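Local coordinates for protein DNA polymerase III, beta subunit (PDB 1VPK) that probably forms a ring-shaped head-to-tail homodimer around DNA and tethers DNA polymerases and other proteins to it for processive synthesis, at residues A[61-66]-A[210-215]; A[233-238]-A[242-247]. All blocks are in the same frame, centred on the assembly; numbering follows the deposited sequence.

Contact 1: residues A[61-66]-A[210-215]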
ATOM      1  N   LEU A  61     -15.358 -21.896 -14.550  1.00 42.15           N
ATOM      2  CA  LEU A  61     -16.539 -22.763 -14.594  1.00 42.76           C
ATOM      3  C   LEU A  61     -17.824 -22.168 -13.999  1.00 43.89           C
ATOM      4  O   LEU A  61     -18.922 -22.722 -14.188  1.00 43.02           O
ATOM      5  CB  LEU A  61     -16.274 -24.158 -13.981  1.00 43.69           C
ATOM      6  CG  LEU A  61     -15.062 -24.974 -14.507  1.00 45.14           C
ATOM      7  CD1 LEU A  61     -15.143 -26.347 -13.971  1.00 46.34           C
ATOM      8  CD2 LEU A  61     -15.047 -25.015 -16.015  1.00 47.65           C
ATOM      9  N   GLU A  62     -17.720 -21.050 -13.289  1.00 44.28           N
ATOM     10  CA  GLU A  62     -18.923 -20.316 -12.851  1.00 45.48           C
ATOM     11  C   GLU A  62     -19.072 -19.030 -13.672  1.00 46.01           C
ATOM     12  O   GLU A  62     -20.187 -18.711 -14.076  1.00 45.71           O
ATOM     13  CB  GLU A  62     -18.858 -19.998 -11.349  1.00 45.23           C
ATOM     14  CG  GLU A  62     -19.863 -18.904 -10.908  1.00 47.69           C
ATOM     15  CD  GLU A  62     -19.784 -18.599  -9.416  1.00 47.39           C
ATOM     16  OE1 GLU A  62     -18.764 -17.966  -8.999  1.00 46.23           O
ATOM     17  OE2 GLU A  62     -20.751 -19.001  -8.704  1.00 46.05           O
ATOM     18  N   THR A  63     -17.964 -18.309 -13.907  1.00 45.38           N
ATOM     19  CA  THR A  63     -17.922 -17.148 -14.811  1.00 46.43           C
ATOM     20  C   THR A  63     -17.043 -17.507 -16.044  1.00 46.53           C
ATOM     21  O   THR A  63     -15.987 -18.127 -15.888  1.00 47.06           O
ATOM     22  CB  THR A  63     -17.317 -15.891 -14.085  1.00 46.44           C
ATOM     23  OG1 THR A  63     -17.970 -15.632 -12.839  1.00 45.28           O
ATOM     24  CG2 THR A  63     -17.363 -14.613 -15.003  1.00 47.84           C
ATOM     25  N   GLY A  64     -17.478 -17.148 -17.239  1.00 46.42           N
ATOM     26  CA  GLY A  64     -16.714 -17.313 -18.473  1.00 46.65           C
ATOM     27  C   GLY A  64     -16.725 -16.032 -19.269  1.00 47.71           C
ATOM     28  O   GLY A  64     -17.762 -15.305 -19.325  1.00 48.90           O
ATOM     29  N   VAL A  65     -15.583 -15.698 -19.859  1.00 47.32           N
ATOM     30  CA  VAL A  65     -15.449 -14.489 -20.650  1.00 48.11           C
ATOM     31  C   VAL A  65     -14.850 -14.875 -21.970  1.00 48.84           C
ATOM     32  O   VAL A  65     -13.844 -15.594 -21.989  1.00 47.57           O
ATOM     33  CB  VAL A  65     -14.482 -13.509 -20.030  1.00 48.94           C
ATOM     34  CG1 VAL A  65     -14.312 -12.259 -20.967  1.00 50.50           C
ATOM     35  CG2 VAL A  65     -14.948 -13.077 -18.684  1.00 51.33           C
ATOM     36  N   LYS A  66     -15.464 -14.420 -23.059  1.00 48.85           N
ATOM     37  CA  LYS A  66     -14.945 -14.616 -24.412  1.00 48.90           C
ATOM     38  C   LYS A  66     -14.804 -13.205 -25.002  1.00 49.12           C
ATOM     39  O   LYS A  66     -15.806 -12.521 -25.255  1.00 46.62           O
ATOM     40  CB  LYS A  66     -15.917 -15.459 -25.236  1.00 48.47           C
ATOM     41  CG  LYS A  66     -15.390 -15.857 -26.616  1.00 53.33           C
ATOM     42  CD  LYS A  66     -16.397 -16.673 -27.430  1.00 53.17           C
ATOM     43  CE  LYS A  66     -15.736 -17.219 -28.668  1.00 59.25           C
ATOM     44  NZ  LYS A  66     -16.624 -18.103 -29.513  1.00 62.52           N
ATOM     45  N   MET A 210     -19.339 -10.935  -9.767  1.00 49.20           N
ATOM     46  CA  MET A 210     -19.530  -9.492  -9.658  1.00 49.39           C
ATOM     47  C   MET A 210     -18.297  -8.631  -9.787  1.00 49.49           C
ATOM     48  O   MET A 210     -18.374  -7.537 -10.349  1.00 48.47           O
ATOM     49  CB  MET A 210     -20.277  -9.186  -8.350  1.00 49.71           C
ATOM     50  CG  MET A 210     -21.723  -9.658  -8.396  1.00 48.05           C
ATOM     51  SD  MET A 210     -22.695  -8.918  -9.714  1.00 50.73           S
ATOM     52  CE  MET A 210     -22.689  -7.146  -9.347  1.00 52.64           C
ATOM     53  N   LYS A 211     -17.162  -9.144  -9.310  1.00 48.56           N
ATOM     54  CA  LYS A 211     -15.870  -8.521  -9.522  1.00 49.98           C
ATOM     55  C   LYS A 211     -15.443  -8.544 -11.004  1.00 48.78           C
ATOM     56  O   LYS A 211     -14.775  -7.615 -11.508  1.00 48.27           O
ATOM     57  CB  LYS A 211     -14.833  -9.193  -8.624  1.00 49.79           C
ATOM     58  CG  LYS A 211     -15.070  -8.836  -7.125  1.00 52.31           C
ATOM     59  CD  LYS A 211     -13.982  -9.402  -6.211  1.00 54.34           C
ATOM     60  CE  LYS A 211     -14.263  -9.275  -4.649  1.00 56.31           C
ATOM     61  NZ  LYS A 211     -13.579 -10.453  -3.915  1.00 55.37           N
ATOM     62  N   GLU A 212     -15.860  -9.577 -11.720  1.00 46.89           N
ATOM     63  CA  GLU A 212     -15.629  -9.592 -13.149  1.00 46.93           C
ATOM     64  C   GLU A 212     -16.576  -8.575 -13.803  1.00 47.04           C
ATOM     65  O   GLU A 212     -16.168  -7.875 -14.705  1.00 46.57           O
ATOM     66  CB  GLU A 212     -15.765 -11.010 -13.743  1.00 46.00           C
ATOM     67  CG  GLU A 212     -15.657 -11.066 -15.257  1.00 45.69           C
ATOM     68  CD  GLU A 212     -14.394 -10.445 -15.867  1.00 48.00           C
ATOM     69  OE1 GLU A 212     -13.343 -10.219 -15.214  1.00 45.52           O
ATOM     70  OE2 GLU A 212     -14.424 -10.241 -17.084  1.00 49.69           O
ATOM     71  N   VAL A 213     -17.814  -8.475 -13.337  1.00 48.14           N
ATOM     72  CA  VAL A 213     -18.758  -7.481 -13.884  1.00 49.64           C
ATOM     73  C   VAL A 213     -18.136  -6.088 -13.780  1.00 50.50           C
ATOM     74  O   VAL A 213     -18.064  -5.352 -14.787  1.00 50.05           O
ATOM     75  CB  VAL A 213     -20.145  -7.556 -13.183  1.00 49.67           C
ATOM     76  CG1 VAL A 213     -21.016  -6.366 -13.525  1.00 51.72           C
ATOM     77  CG2 VAL A 213     -20.863  -8.829 -13.616  1.00 51.63           C
ATOM     78  N   GLN A 214     -17.610  -5.784 -12.588  1.00 50.89           N
ATOM     79  CA  GLN A 214     -17.003  -4.505 -12.307  1.00 51.77           C
ATOM     80  C   GLN A 214     -15.789  -4.290 -13.225  1.00 51.21           C
ATOM     81  O   GLN A 214     -15.537  -3.184 -13.726  1.00 50.41           O
ATOM     82  CB  GLN A 214     -16.499  -4.467 -10.881  1.00 53.08           C
ATOM     83  CG  GLN A 214     -17.444  -4.043  -9.833  1.00 58.18           C
ATOM     84  CD  GLN A 214     -16.669  -3.605  -8.592  1.00 63.09           C
ATOM     85  OE1 GLN A 214     -15.911  -4.399  -8.007  1.00 63.91           O
ATOM     86  NE2 GLN A 214     -16.813  -2.341  -8.222  1.00 63.90           N
ATOM     87  N   ASN A 215     -15.013  -5.348 -13.412  1.00 49.88           N
ATOM     88  CA  ASN A 215     -13.812  -5.298 -14.244  1.00 49.20           C
ATOM     89  C   ASN A 215     -14.179  -4.941 -15.686  1.00 49.33           C
ATOM     90  O   ASN A 215     -13.531  -4.115 -16.346  1.00 48.34           O
ATOM     91  CB  ASN A 215     -13.124  -6.669 -14.197  1.00 48.69           C
ATOM     92  CG  ASN A 215     -11.801  -6.671 -14.876  1.00 48.41           C
ATOM     93  OD1 ASN A 215     -10.964  -5.808 -14.624  1.00 49.83           O
ATOM     94  ND2 ASN A 215     -11.580  -7.658 -15.730  1.00 47.03           N
TER
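Thr63 and Val65 of strand 63-68 rest against one side chain of helix 207-218, that of Glu212. The tight spot is at the carboxylate. Val65 CG2 comes within 3.3 Å of Glu212 OE2, the two side chains meeting from opposite directions. Thr63 is looser. Its methyl CG2 lies beside the acid's stem, 3.9 Å from Glu212 CG, while its hydroxyl hydrogen-bonds to Ser209 OG. These contacts of Thr63 and Val65 join a strand of the N-terminal domain to a helix of the central domain. Around this narrow buried patch the strand and helix stay apart: even the nearest CA atoms, of Thr63 and Glu212, are 8.1 Å from each other. The Glu212 chain runs out with CG anti to the backbone N, then bends at chi2 (55°). The bend carries OE1 to Asn215 one turn on. Asn215 ND2 donates to Glu212 OE1 at 3.2 Å, on the syn side but 34° out of the carboxylate plane. Lys31 N adds a weak hydrogen bond to OE1, and Asn215 ND2 also reaches Thr27 O. A leucine here in place of Glu212 would probably leave Asn215 ND2 with Thr27 O but without its acceptor in the helix, and the amide less firmly fixed. Across the contact the acid offers van der Waals packing alone; the Val65 methyl beside OE2 might make protonation somewhat easier, while the donors at OE1 would oppose it.

Contact 2: residues A[233-238]-A[242-247]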
ATOM      1  N   ARG A 233     -28.402 -18.710 -16.262  1.00 46.83           N
ATOM      2  CA  ARG A 233     -27.237 -17.910 -16.505  1.00 46.99           C
ATOM      3  C   ARG A 233     -27.583 -16.495 -16.901  1.00 46.38           C
ATOM      4  O   ARG A 233     -28.643 -16.244 -17.480  1.00 46.24           O
ATOM      5  CB  ARG A 233     -26.440 -18.550 -17.644  1.00 48.34           C
ATOM      6  CG  ARG A 233     -25.999 -19.953 -17.318  1.00 51.16           C
ATOM      7  CD  ARG A 233     -24.698 -20.238 -17.972  1.00 59.48           C
ATOM      8  NE  ARG A 233     -24.873 -20.458 -19.392  1.00 60.55           N
ATOM      9  CZ  ARG A 233     -23.863 -20.695 -20.232  1.00 64.87           C
ATOM     10  NH1 ARG A 233     -22.592 -20.710 -19.809  1.00 64.26           N
ATOM     11  NH2 ARG A 233     -24.126 -20.896 -21.521  1.00 64.41           N
ATOM     12  N   VAL A 234     -26.669 -15.589 -16.607  1.00 45.59           N
ATOM     13  CA  VAL A 234     -26.763 -14.185 -16.980  1.00 46.33           C
ATOM     14  C   VAL A 234     -25.539 -13.882 -17.879  1.00 46.42           C
ATOM     15  O   VAL A 234     -24.383 -14.149 -17.485  1.00 45.65           O
ATOM     16  CB  VAL A 234     -26.709 -13.305 -15.732  1.00 45.88           C
ATOM     17  CG1 VAL A 234     -26.714 -11.783 -16.078  1.00 47.51           C
ATOM     18  CG2 VAL A 234     -27.870 -13.628 -14.815  1.00 47.30           C
ATOM     19  N   SER A 235     -25.809 -13.334 -19.065  1.00 46.50           N
ATOM     20  CA  SER A 235     -24.802 -12.798 -19.947  1.00 47.36           C
ATOM     21  C   SER A 235     -24.796 -11.301 -19.762  1.00 48.13           C
ATOM     22  O   SER A 235     -25.854 -10.677 -19.724  1.00 47.92           O
ATOM     23  CB  SER A 235     -25.100 -13.123 -21.416  1.00 47.27           C
ATOM     24  OG  SER A 235     -24.841 -14.499 -21.720  1.00 50.18           O
ATOM     25  N   LEU A 236     -23.599 -10.746 -19.657  1.00 48.50           N
ATOM     26  CA  LEU A 236     -23.346  -9.331 -19.711  1.00 51.01           C
ATOM     27  C   LEU A 236     -22.438  -9.121 -20.924  1.00 52.17           C
ATOM     28  O   LEU A 236     -21.312  -9.637 -20.956  1.00 52.06           O
ATOM     29  CB  LEU A 236     -22.630  -8.897 -18.444  1.00 51.40           C
ATOM     30  CG  LEU A 236     -22.546  -7.406 -18.153  1.00 53.39           C
ATOM     31  CD1 LEU A 236     -23.528  -7.061 -17.028  1.00 56.66           C
ATOM     32  CD2 LEU A 236     -21.158  -7.033 -17.729  1.00 55.36           C
ATOM     33  N   SER A 237     -22.937  -8.391 -21.913  1.00 53.30           N
ATOM     34  CA  SER A 237     -22.298  -8.283 -23.226  1.00 54.39           C
ATOM     35  C   SER A 237     -21.988  -6.827 -23.559  1.00 54.34           C
ATOM     36  O   SER A 237     -22.838  -5.929 -23.348  1.00 52.46           O
ATOM     37  CB  SER A 237     -23.270  -8.776 -24.317  1.00 55.19           C
ATOM     38  OG  SER A 237     -23.519 -10.164 -24.190  1.00 59.71           O
ATOM     39  N   THR A 238     -20.792  -6.613 -24.100  1.00 54.17           N
ATOM     40  CA  THR A 238     -20.460  -5.413 -24.850  1.00 54.81           C
ATOM     41  C   THR A 238     -20.280  -5.838 -26.319  1.00 55.04           C
ATOM     42  O   THR A 238     -20.547  -6.980 -26.686  1.00 54.62           O
ATOM     43  CB  THR A 238     -19.172  -4.731 -24.329  1.00 54.93           C
ATOM     44  OG1 THR A 238     -18.019  -5.507 -24.693  1.00 54.74           O
ATOM     45  CG2 THR A 238     -19.213  -4.579 -22.806  1.00 55.10           C
ATOM     46  N   GLU A 242     -18.141 -11.045 -24.389  1.00 50.24           N
ATOM     47  CA  GLU A 242     -19.256 -11.793 -23.795  1.00 50.62           C
ATOM     48  C   GLU A 242     -18.834 -12.364 -22.468  1.00 50.66           C
ATOM     49  O   GLU A 242     -17.872 -13.151 -22.378  1.00 49.28           O
ATOM     50  CB  GLU A 242     -19.694 -12.929 -24.692  1.00 50.54           C
ATOM     51  CG  GLU A 242     -20.353 -12.457 -25.974  1.00 54.73           C
ATOM     52  CD  GLU A 242     -21.801 -11.971 -25.773  1.00 59.62           C
ATOM     53  OE1 GLU A 242     -22.524 -12.482 -24.865  1.00 61.63           O
ATOM     54  OE2 GLU A 242     -22.212 -11.082 -26.557  1.00 61.69           O
ATOM     55  N   THR A 243     -19.566 -11.974 -21.425  1.00 50.42           N
ATOM     56  CA  THR A 243     -19.374 -12.527 -20.105  1.00 50.14           C
ATOM     57  C   THR A 243     -20.640 -13.272 -19.716  1.00 49.99           C
ATOM     58  O   THR A 243     -21.713 -12.714 -19.815  1.00 48.10           O
ATOM     59  CB  THR A 243     -19.057 -11.407 -19.090  1.00 50.97           C
ATOM     60  OG1 THR A 243     -17.838 -10.751 -19.482  1.00 50.50           O
ATOM     61  CG2 THR A 243     -18.886 -11.950 -17.696  1.00 53.58           C
ATOM     62  N   VAL A 244     -20.494 -14.514 -19.244  1.00 48.13           N
ATOM     63  CA  VAL A 244     -21.619 -15.341 -18.856  1.00 48.63           C
ATOM     64  C   VAL A 244     -21.340 -15.891 -17.486  1.00 48.50           C
ATOM     65  O   VAL A 244     -20.221 -16.327 -17.179  1.00 48.07           O
ATOM     66  CB  VAL A 244     -21.958 -16.471 -19.874  1.00 48.74           C
ATOM     67  CG1 VAL A 244     -20.826 -17.535 -19.941  1.00 52.86           C
ATOM     68  CG2 VAL A 244     -23.263 -17.135 -19.509  1.00 48.26           C
ATOM     69  N   MET A 245     -22.340 -15.815 -16.629  1.00 47.47           N
ATOM     70  CA  MET A 245     -22.174 -16.212 -15.234  1.00 47.50           C
ATOM     71  C   MET A 245     -23.299 -17.116 -14.829  1.00 46.62           C
ATOM     72  O   MET A 245     -24.461 -16.775 -15.059  1.00 46.32           O
ATOM     73  CB  MET A 245     -22.202 -14.977 -14.358  1.00 47.37           C
ATOM     74  CG  MET A 245     -21.047 -14.093 -14.547  1.00 47.93           C
ATOM     75  SD  MET A 245     -21.342 -12.347 -14.244  1.00 48.75           S
ATOM     76  CE  MET A 245     -22.549 -11.938 -15.537  1.00 50.54           C
ATOM     77  N   ARG A 246     -22.991 -18.253 -14.206  1.00 46.48           N
ATOM     78  CA  ARG A 246     -24.055 -19.095 -13.629  1.00 47.27           C
ATOM     79  C   ARG A 246     -24.558 -18.467 -12.368  1.00 46.38           C
ATOM     80  O   ARG A 246     -23.795 -18.060 -11.509  1.00 45.16           O
ATOM     81  CB  ARG A 246     -23.606 -20.523 -13.321  1.00 47.93           C
ATOM     82  CG  ARG A 246     -23.197 -21.323 -14.603  1.00 50.91           C
ATOM     83  CD  ARG A 246     -22.508 -22.662 -14.265  1.00 53.19           C
ATOM     84  NE  ARG A 246     -23.299 -23.504 -13.348  1.00 58.43           N
ATOM     85  CZ  ARG A 246     -24.266 -24.345 -13.727  1.00 62.20           C
ATOM     86  NH1 ARG A 246     -24.603 -24.464 -15.012  1.00 64.25           N
ATOM     87  NH2 ARG A 246     -24.908 -25.075 -12.821  1.00 62.38           N
ATOM     88  N   VAL A 247     -25.877 -18.446 -12.252  1.00 45.50           N
ATOM     89  CA  VAL A 247     -26.584 -17.818 -11.149  1.00 46.18           C
ATOM     90  C   VAL A 247     -26.351 -18.591  -9.841  1.00 44.55           C
ATOM     91  O   VAL A 247     -26.133 -19.777  -9.895  1.00 45.83           O
ATOM     92  CB  VAL A 247     -28.069 -17.745 -11.625  1.00 46.55           C
ATOM     93  CG1 VAL A 247     -29.057 -18.279 -10.656  1.00 49.86           C
ATOM     94  CG2 VAL A 247     -28.313 -16.384 -12.186  1.00 47.73           C
TER
HETATM   95  O   HOH W   1     -22.311 -13.879 -22.875  1.00 49.18           O
HETATM   96  O   HOH W   2     -18.905  -8.603 -21.139  1.00 47.13           O
HETATM   97  O   HOH W   3     -20.629  -9.240 -27.639  1.00 51.28           O
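Thr243 O is gripped from across the strand pair by Leu236 N, which donates at 2.7 Å in the carbonyl plane. Ser235 CA adds a C-H...O contact to the same Thr243 O at 3.1 Å, and a water that also bonds Ser235 OG adds a weak hydrogen bond. Ser235 OG also hydrogen-bonds to Ala133 N. Leu236 O, in turn, accepts Thr243 N and a second water. That water accepts from Thr243 OG1 at 2.9 Å. Nearby, Ser237 OG donates to Glu242 OE1 at 2.6 Å. The hydroxyl approaches from above the carboxylate, 42° out of its plane. The Glu242 chain bends at chi2 (-76°) and folds its carboxylate back over Ser237. Together strands 233-237 and 241-246 form an antiparallel beta hairpin, in which Val234 with Met245 and Leu236 with Thr243 are the hydrogen-bonded pairs. Strand 224-229 lies beyond one strand and strand 63-68 beyond the other, in a sheet shared by the N-terminal and central domains. On the face of Ser235 and Val244, the Arg233 guanidinium lies over a methyl. Val244 CG2 sits 3.4 Å from its plane, offset toward the rim, while Arg233 NH2 bonds Thr131 OG1. The stem of Arg246 touches that of Arg233, with Arg246 CG 3.8 Å from Arg233 CD. On the other face, Met245 CE lies 4.2 Å from both Val234 CG1 and Leu236 CB. Val216 of helix 207-218 packs against this face, on Leu236 and Thr243.

How the contacts relate
Contacts 1 and 2 share one antiparallel sheet, in which strand 63-68 lies directly beside strand 241-246. Lys66 N to Glu242 O and Glu62 O to Arg246 N, both 2.8 Å, are probable hydrogen bonds joining them. Contact 1 is small and buried, and joins sheet to helix across two domains through side chains alone. Contact 2 is local to the central domain and larger, and rests on a backbone ladder. It is only partly buried: its Arg246 is exposed, while its mostly apolar face turns to the same helix 207-218. There Val213 CG2 meets Met245 SD. Glu212 is the one acid in contact 1's packing, whereas contact 2 carries Arg233, Glu242 and Arg246, and three waters.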